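Local coordinates for protein CDP-glucose 4,6-dehydratase (Salmonella enterica subsp. enterica serovar Typhi, PDB 1WVG) that catalyses the NAD(+)-dependent dehydration of CDP-D-glucose to CDP-4-dehydro-6-deoxy-D-glucose, a step in making CDP-3,6-dideoxy-D-mannose for lipopolysaccharide O-antigen synthesis, at residues F79-V84 against G122-V127. Numbering follows the deposited sequence.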
# COMPACT_ATOMS: atom_id res chain seq x y z
N PHE A 79 29.99 -12.68 30.93
CA PHE A 79 30.61 -11.39 30.60
C PHE A 79 29.76 -10.22 31.07
O PHE A 79 30.25 -9.11 31.35
CB PHE A 79 30.84 -11.34 29.05
CG PHE A 79 31.55 -10.14 28.46
CD1 PHE A 79 32.88 -9.86 28.79
CD2 PHE A 79 30.93 -9.32 27.52
CE1 PHE A 79 33.56 -8.78 28.23
CE2 PHE A 79 31.59 -8.23 26.96
CZ PHE A 79 32.91 -7.97 27.30
N LYS A 80 28.45 -10.48 31.11
CA LYS A 80 27.53 -9.45 31.51
C LYS A 80 27.79 -8.17 30.75
O LYS A 80 28.11 -7.17 31.34
CB LYS A 80 27.57 -9.12 32.99
CG LYS A 80 28.00 -10.28 33.88
CD LYS A 80 28.80 -9.82 35.10
CE LYS A 80 30.26 -10.26 35.11
NZ LYS A 80 31.26 -9.16 35.08
N PRO A 81 27.62 -8.18 29.43
CA PRO A 81 27.82 -6.95 28.66
C PRO A 81 26.70 -5.95 28.91
O PRO A 81 25.62 -6.25 29.45
CB PRO A 81 27.65 -7.40 27.21
CG PRO A 81 26.69 -8.58 27.25
CD PRO A 81 26.89 -9.21 28.64
N GLU A 82 26.90 -4.73 28.48
CA GLU A 82 25.85 -3.74 28.61
C GLU A 82 25.31 -3.44 27.21
O GLU A 82 24.23 -2.88 27.02
CB GLU A 82 26.41 -2.43 29.18
CG GLU A 82 27.32 -2.68 30.40
CD GLU A 82 28.65 -1.95 30.38
OE1 GLU A 82 29.55 -2.17 29.61
OE2 GLU A 82 28.74 -1.05 31.32
N ILE A 83 26.12 -3.80 26.21
CA ILE A 83 25.86 -3.56 24.80
C ILE A 83 26.11 -4.79 23.96
O ILE A 83 26.99 -5.58 24.28
CB ILE A 83 26.73 -2.42 24.32
CG1 ILE A 83 26.36 -1.14 25.08
CG2 ILE A 83 26.55 -2.25 22.81
CD1 ILE A 83 27.14 0.10 24.58
N VAL A 84 25.32 -4.97 22.91
CA VAL A 84 25.41 -6.14 22.08
C VAL A 84 25.20 -5.84 20.65
O VAL A 84 24.22 -5.19 20.33
CB VAL A 84 24.29 -7.13 22.42
CG1 VAL A 84 24.23 -8.20 21.34
CG2 VAL A 84 24.54 -7.81 23.76
N GLY A 122 19.66 -10.43 31.06
CA GLY A 122 19.33 -9.16 31.69
C GLY A 122 20.49 -8.17 31.83
O GLY A 122 21.67 -8.50 31.65
N ASN A 123 20.14 -6.92 32.16
CA ASN A 123 21.07 -5.83 32.36
C ASN A 123 21.77 -5.39 31.12
O ASN A 123 22.82 -4.78 31.20
CB ASN A 123 22.11 -6.14 33.43
CG ASN A 123 21.37 -5.84 34.70
OD1 ASN A 123 20.95 -4.70 34.93
ND2 ASN A 123 21.06 -6.90 35.44
N ILE A 124 21.18 -5.76 30.01
CA ILE A 124 21.73 -5.37 28.74
C ILE A 124 20.95 -4.13 28.37
O ILE A 124 19.72 -4.07 28.36
CB ILE A 124 21.60 -6.49 27.70
CG1 ILE A 124 22.60 -7.59 28.04
CG2 ILE A 124 21.84 -5.95 26.27
CD1 ILE A 124 22.18 -9.00 27.62
N LYS A 125 21.65 -3.09 28.09
CA LYS A 125 20.92 -1.89 27.77
C LYS A 125 20.58 -1.67 26.30
O LYS A 125 19.52 -1.13 26.00
CB LYS A 125 21.69 -0.67 28.27
CG LYS A 125 21.36 -0.32 29.71
CD LYS A 125 21.64 -1.47 30.68
CE LYS A 125 22.74 -1.13 31.64
NZ LYS A 125 23.67 -2.25 31.98
N ALA A 126 21.51 -2.01 25.39
CA ALA A 126 21.28 -1.74 24.00
C ALA A 126 21.61 -2.95 23.19
O ALA A 126 22.61 -3.60 23.45
CB ALA A 126 22.18 -0.59 23.57
N VAL A 127 20.73 -3.27 22.26
CA VAL A 127 20.91 -4.38 21.37
C VAL A 127 20.75 -3.87 19.95
O VAL A 127 19.73 -3.28 19.59
CB VAL A 127 19.97 -5.55 21.65
CG1 VAL A 127 20.32 -6.70 20.70
CG2 VAL A 127 20.06 -6.00 23.09
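Ile83 and Val84 pair in parallel with Ala126 and Val127 where two neighbouring central strands of the Rossmann-fold sheet begin, each entered by a loop that leaves a helix. The carbonyl of Glu82 opens the pairing by accepting two backbone bonds: Lys125 N lies 2.8 Å from Glu82 O, tilted from the carbonyl plane, while Ala126 N is in that plane, 3.3 Å from the same Glu82 O. One residue pair on, Val84 N gives its hydrogen to Ala126 O at 3.1 Å. Beta-branched Ile83, Val84 and Val127 suit such extended backbone. On one face Ala126 CB meets Ile83 CG1 at 4.5 Å, a methyl fitting beside the longer chain; on the other, Val84 CG1 packs on Val127 CG1, and Val84 CG2, beside its own backbone N (chi1 168°), touches Ile124 CG2 at 4.1 Å. Ile124 CG1 also lies 4.3 Å from Pro81 CG, both residues apolar and buried. At the partly exposed edge, Lys125 bends back so that its NZ donates a hydrogen bond to Asn123 O at 2.8 Å from above the carbonyl plane and lies over Glu82 CB; Glu82 OE2 stays 5.3 Å from Lys125 NZ, a probable attraction but no salt bridge. Helix 100-121 covers the valine face through Leu114, Leu115 and Val118, helix 236-251 brings Tyr250 and Leu249 to the Ile83-Ala126 face, and strands 11-15 and 187-197 continue the sheet on either side.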